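Local structure of endoglucanase (6VC5) at residues A[244-258]-A[271-285]. The protein probably hydrolyses internal beta-1,4-glucosidic linkages in cellulose and related beta-glucans, as a member of glycosyl hydrolase family 8. Numbering follows the deposited sequence.
Sequences FSRFWNHYGASALPG and NAPPGYLAVASCTGL
Trp248 lays its indole over the methyl of Ala280, a case of a large flat residue seated on a small one. Ala280 CB stands 3.7 Å from the centroid of the five-membered ring, 16° off its normal, a CH-pi contact. With CG beside the backbone N (chi1 -49°), the ring edge turns to Thr283 O, in plane; NE1 splits its hydrogen between that carbonyl and Thr283 OG1 in two weak, bent bonds. Leu285 fills the groove beyond, CD1 against Trp248 CB and CD2 against Ala253 CB. Leu256 pushes CD1 into the hollow between Leu277 and Ala280. Gly284 has no side chain to collide with Ser245, whose OG, in one conformer, bonds to Leu241 O. A leucine in place of Trp248 would probably leave Ala280 poorly covered and Thr283 without its indole donor. Asn249 ND2 bonds to Gly284 O (3.2 Å) at one end; at the other, Ala272 N bonds to Leu256 O (2.8 Å) and Tyr276 OH to Gly258 O (2.8 Å), on an in-plane lone pair. The chemistry implies an apolar seam joining helix 238-251 and the loop after it to helix 274-282 and its following turn, within the family's probable (alpha/alpha)6 barrel, fastened largely through backbone carbonyls.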
loop_
_atom_site.group_PDB
_atom_site.type_symbol
_atom_site.label_atom_id
_atom_site.label_comp_id
_atom_site.label_asym_id
_atom_site.label_seq_id
_atom_site.Cartn_x
_atom_site.Cartn_y
_atom_site.Cartn_z
ATOM N N PHE A 244 -6.922 6.742 16.532
ATOM C CA PHE A 244 -7.748 6.425 15.370
ATOM C C PHE A 244 -9.191 6.147 15.784
ATOM O O PHE A 244 -10.131 6.560 15.097
ATOM C CB PHE A 244 -7.165 5.235 14.593
ATOM C CG PHE A 244 -5.985 5.579 13.718
ATOM C CD1 PHE A 244 -6.141 6.364 12.579
ATOM C CD2 PHE A 244 -4.719 5.102 14.025
ATOM C CE1 PHE A 244 -5.047 6.669 11.777
ATOM C CE2 PHE A 244 -3.621 5.399 13.223
ATOM C CZ PHE A 244 -3.786 6.184 12.099
ATOM N N SER A 245 -9.387 5.450 16.907
ATOM C CA SER A 245 -10.739 5.135 17.364
ATOM C C SER A 245 -11.535 6.402 17.653
ATOM O O SER A 245 -12.714 6.496 17.291
ATOM C CB SER A 245 -10.680 4.250 18.611
ATOM O OG SER A 245 -10.088 2.992 18.324
ATOM N N ARG A 246 -10.899 7.394 18.286
ATOM C CA ARG A 246 -11.588 8.647 18.577
ATOM C C ARG A 246 -12.015 9.341 17.295
ATOM O O ARG A 246 -13.102 9.931 17.225
ATOM C CB ARG A 246 -10.671 9.568 19.380
ATOM C CG ARG A 246 -11.165 9.823 20.781
ATOM C CD ARG A 246 -10.266 10.799 21.513
ATOM N NE ARG A 246 -8.869 10.375 21.506
ATOM C CZ ARG A 246 -8.390 9.356 22.215
ATOM N NH1 ARG A 246 -7.099 9.051 22.155
ATOM N NH2 ARG A 246 -9.198 8.647 22.988
ATOM N N PHE A 247 -11.168 9.268 16.269
ATOM C CA PHE A 247 -11.472 9.870 14.979
ATOM C C PHE A 247 -12.653 9.171 14.299
ATOM O O PHE A 247 -13.627 9.824 13.904
ATOM C CB PHE A 247 -10.212 9.833 14.105
ATOM C CG PHE A 247 -10.423 10.321 12.705
ATOM C CD1 PHE A 247 -10.702 11.657 12.459
ATOM C CD2 PHE A 247 -10.324 9.450 11.635
ATOM C CE1 PHE A 247 -10.896 12.114 11.172
ATOM C CE2 PHE A 247 -10.521 9.900 10.341
ATOM C CZ PHE A 247 -10.804 11.229 10.110
ATOM N N TRP A 248 -12.593 7.841 14.154
ATOM C CA TRP A 248 -13.686 7.152 13.473
ATOM C C TRP A 248 -15.009 7.392 14.184
ATOM O O TRP A 248 -16.042 7.600 13.539
ATOM C CB TRP A 248 -13.472 5.642 13.430
ATOM C CG TRP A 248 -12.153 5.106 12.983
ATOM C CD1 TRP A 248 -11.422 4.149 13.630
ATOM C CD2 TRP A 248 -11.453 5.392 11.765
ATOM N NE1 TRP A 248 -10.295 3.853 12.913
ATOM C CE2 TRP A 248 -10.287 4.596 11.764
ATOM C CE3 TRP A 248 -11.683 6.253 10.688
ATOM C CZ2 TRP A 248 -9.347 4.637 10.729
ATOM C CZ3 TRP A 248 -10.749 6.291 9.653
ATOM C CH2 TRP A 248 -9.597 5.491 9.687
ATOM N N ASN A 249 -15.007 7.310 15.511
ATOM C CA ASN A 249 -16.251 7.384 16.262
ATOM C C ASN A 249 -16.820 8.796 16.347
ATOM O O ASN A 249 -18.031 8.945 16.559
ATOM C CB ASN A 249 -16.046 6.763 17.640
ATOM C CG ASN A 249 -15.955 5.254 17.569
ATOM O OD1 ASN A 249 -16.863 4.598 17.066
ATOM N ND2 ASN A 249 -14.852 4.695 18.057
ATOM N N HIS A 250 -15.994 9.828 16.159
ATOM C CA HIS A 250 -16.523 11.188 16.098
ATOM C C HIS A 250 -17.437 11.374 14.899
ATOM O O HIS A 250 -18.466 12.059 14.990
ATOM C CB HIS A 250 -15.396 12.215 16.011
ATOM C CG HIS A 250 -15.888 13.630 15.962
ATOM N ND1 HIS A 250 -16.345 14.301 17.076
ATOM C CD2 HIS A 250 -15.985 14.502 14.930
ATOM C CE1 HIS A 250 -16.708 15.525 16.731
ATOM N NE2 HIS A 250 -16.502 15.671 15.434
ATOM N N TYR A 251 -17.062 10.796 13.757
ATOM C CA TYR A 251 -17.845 10.954 12.540
ATOM C C TYR A 251 -18.889 9.863 12.373
ATOM O O TYR A 251 -19.986 10.139 11.866
ATOM C CB TYR A 251 -16.915 11.036 11.323
ATOM C CG TYR A 251 -16.227 12.382 11.257
ATOM C CD1 TYR A 251 -16.953 13.525 10.943
ATOM C CD2 TYR A 251 -14.870 12.514 11.539
ATOM C CE1 TYR A 251 -16.352 14.761 10.895
ATOM C CE2 TYR A 251 -14.256 13.757 11.493
ATOM C CZ TYR A 251 -15.008 14.874 11.169
ATOM O OH TYR A 251 -14.414 16.113 11.119
ATOM N N GLY A 252 -18.589 8.647 12.808
ATOM C CA GLY A 252 -19.541 7.561 12.722
ATOM C C GLY A 252 -19.487 6.817 11.395
ATOM O O GLY A 252 -19.034 7.330 10.371
ATOM N N ALA A 253 -20.016 5.589 11.425
ATOM C CA ALA A 253 -19.932 4.698 10.273
ATOM C C ALA A 253 -20.658 5.250 9.055
ATOM O O ALA A 253 -20.304 4.900 7.926
ATOM C CB ALA A 253 -20.500 3.325 10.639
ATOM N N SER A 254 -21.664 6.098 9.254
ATOM C CA SER A 254 -22.445 6.646 8.147
ATOM C C SER A 254 -21.874 7.935 7.569
ATOM O O SER A 254 -22.401 8.426 6.561
ATOM C CB SER A 254 -23.896 6.894 8.580
ATOM O OG SER A 254 -24.531 5.688 8.972
ATOM N N ALA A 255 -20.804 8.497 8.154
ATOM C CA ALA A 255 -20.339 9.804 7.707
ATOM C C ALA A 255 -18.819 9.947 7.782
ATOM O O ALA A 255 -18.317 11.041 8.057
ATOM C CB ALA A 255 -21.044 10.925 8.485
ATOM N N LEU A 256 -18.073 8.871 7.556
ATOM C CA LEU A 256 -16.624 9.014 7.564
ATOM C C LEU A 256 -16.221 9.944 6.422
ATOM O O LEU A 256 -16.746 9.819 5.312
ATOM C CB LEU A 256 -15.940 7.651 7.388
ATOM C CG LEU A 256 -16.167 6.599 8.485
ATOM C CD1 LEU A 256 -15.455 5.288 8.124
ATOM C CD2 LEU A 256 -15.722 7.094 9.854
ATOM N N PRO A 257 -15.330 10.877 6.652
ATOM C CA PRO A 257 -14.933 11.807 5.594
ATOM C C PRO A 257 -13.984 11.170 4.583
ATOM O O PRO A 257 -13.216 10.357 4.940
ATOM C CB PRO A 257 -14.210 12.904 6.362
ATOM C CG PRO A 257 -13.712 12.248 7.597
ATOM C CD PRO A 257 -14.741 11.208 7.952
ATOM N N GLY A 258 -14.079 11.572 3.340
ATOM C CA GLY A 258 -13.096 11.156 2.349
ATOM C C GLY A 258 -11.736 11.787 2.571
ATOM O O GLY A 258 -10.698 11.171 2.295
ATOM N N ASN A 271 -18.788 11.938 1.765
ATOM C CA ASN A 271 -18.310 10.879 2.638
ATOM C C ASN A 271 -17.383 9.940 1.869
ATOM O O ASN A 271 -17.371 9.890 0.634
ATOM C CB ASN A 271 -19.477 10.079 3.223
ATOM C CG ASN A 271 -20.457 10.938 4.005
ATOM O OD1 ASN A 271 -20.076 11.742 4.863
ATOM N ND2 ASN A 271 -21.741 10.743 3.727
ATOM N N ALA A 272 -16.605 9.187 2.636
ATOM C CA ALA A 272 -15.653 8.243 2.099
ATOM C C ALA A 272 -16.359 7.056 1.454
ATOM O O ALA A 272 -17.522 6.772 1.749
ATOM C CB ALA A 272 -14.806 7.721 3.252
ATOM N N PRO A 273 -15.663 6.333 0.581
ATOM C CA PRO A 273 -16.213 5.084 0.048
ATOM C C PRO A 273 -16.191 3.984 1.095
ATOM O O PRO A 273 -15.556 4.124 2.154
ATOM C CB PRO A 273 -15.251 4.757 -1.099
ATOM C CG PRO A 273 -13.937 5.297 -0.608
ATOM C CD PRO A 273 -14.295 6.592 0.087
ATOM N N PRO A 274 -16.865 2.859 0.824
ATOM C CA PRO A 274 -16.917 1.760 1.807
ATOM C C PRO A 274 -15.569 1.193 2.199
ATOM O O PRO A 274 -15.457 0.630 3.295
ATOM C CB PRO A 274 -17.768 0.693 1.101
ATOM C CG PRO A 274 -18.590 1.445 0.123
ATOM C CD PRO A 274 -17.798 2.648 -0.297
ATOM N N GLY A 275 -14.545 1.299 1.353
ATOM C CA GLY A 275 -13.236 0.821 1.766
ATOM C C GLY A 275 -12.718 1.492 3.027
ATOM O O GLY A 275 -11.995 0.869 3.818
ATOM N N TYR A 276 -13.048 2.777 3.239
ATOM C CA TYR A 276 -12.615 3.392 4.494
ATOM C C TYR A 276 -13.323 2.759 5.680
ATOM O O TYR A 276 -12.745 2.632 6.764
ATOM C CB TYR A 276 -12.957 4.879 4.541
ATOM C CG TYR A 276 -12.052 5.828 3.818
ATOM C CD1 TYR A 276 -11.508 5.523 2.573
ATOM C CD2 TYR A 276 -11.785 7.081 4.359
ATOM C CE1 TYR A 276 -10.703 6.451 1.895
ATOM C CE2 TYR A 276 -10.988 8.013 3.687
ATOM C CZ TYR A 276 -10.457 7.693 2.459
ATOM O OH TYR A 276 -9.674 8.605 1.784
ATOM N N LEU A 277 -14.603 2.434 5.515
ATOM C CA LEU A 277 -15.329 1.767 6.586
ATOM C C LEU A 277 -14.708 0.415 6.894
ATOM O O LEU A 277 -14.645 0.009 8.059
ATOM C CB LEU A 277 -16.801 1.621 6.191
ATOM C CG LEU A 277 -17.739 0.883 7.133
ATOM C CD1 LEU A 277 -17.829 1.600 8.451
ATOM C CD2 LEU A 277 -19.106 0.783 6.491
ATOM N N ALA A 278 -14.234 -0.290 5.860
ATOM C CA ALA A 278 -13.522 -1.543 6.090
ATOM C C ALA A 278 -12.289 -1.327 6.963
ATOM O O ALA A 278 -12.063 -2.066 7.926
ATOM C CB ALA A 278 -13.134 -2.164 4.752
ATOM N N VAL A 279 -11.485 -0.302 6.655
ATOM C CA VAL A 279 -10.316 0.012 7.479
ATOM C C VAL A 279 -10.723 0.384 8.904
ATOM O O VAL A 279 -10.127 -0.092 9.878
ATOM C CB VAL A 279 -9.496 1.132 6.814
ATOM C CG1 VAL A 279 -8.354 1.544 7.735
ATOM C CG2 VAL A 279 -8.938 0.659 5.465
ATOM N N ALA A 280 -11.718 1.263 9.051
ATOM C CA ALA A 280 -12.150 1.706 10.376
ATOM C C ALA A 280 -12.655 0.552 11.222
ATOM O O ALA A 280 -12.388 0.493 12.421
ATOM C CB ALA A 280 -13.250 2.758 10.244
ATOM N N SER A 281 -13.346 -0.401 10.599
ATOM C CA SER A 281 -13.854 -1.551 11.325
ATOM C C SER A 281 -12.717 -2.412 11.873
ATOM O O SER A 281 -12.912 -3.130 12.858
ATOM C CB SER A 281 -14.771 -2.359 10.390
ATOM O OG SER A 281 -15.869 -1.562 9.945
ATOM N N CYS A 282 -11.526 -2.353 11.262
ATOM C CA CYS A 282 -10.404 -3.142 11.741
ATOM C C CYS A 282 -9.595 -2.389 12.800
ATOM O O CYS A 282 -8.698 -2.973 13.426
ATOM C CB CYS A 282 -9.505 -3.475 10.561
ATOM S SG CYS A 282 -10.226 -4.606 9.317
ATOM N N THR A 283 -9.867 -1.092 13.001
ATOM C CA THR A 283 -9.015 -0.221 13.809
ATOM C C THR A 283 -9.831 0.679 14.737
ATOM O O THR A 283 -9.524 1.862 14.913
ATOM C CB THR A 283 -8.076 0.609 12.933
ATOM O OG1 THR A 283 -8.839 1.371 11.994
ATOM C CG2 THR A 283 -7.090 -0.284 12.175
ATOM N N GLY A 284 -10.877 0.138 15.356
ATOM C CA GLY A 284 -11.518 0.794 16.485
ATOM C C GLY A 284 -12.908 1.356 16.266
ATOM O O GLY A 284 -13.493 1.887 17.221
ATOM N N LEU A 285 -13.481 1.228 15.085
ATOM C CA LEU A 285 -14.807 1.781 14.912
ATOM C C LEU A 285 -15.845 0.885 15.554
ATOM O O LEU A 285 -15.771 -0.316 15.439
ATOM C CB LEU A 285 -15.126 2.022 13.446
ATOM C CG LEU A 285 -16.572 2.453 13.198
ATOM C CD1 LEU A 285 -16.840 3.837 13.743
ATOM C CD2 LEU A 285 -16.915 2.398 11.721
#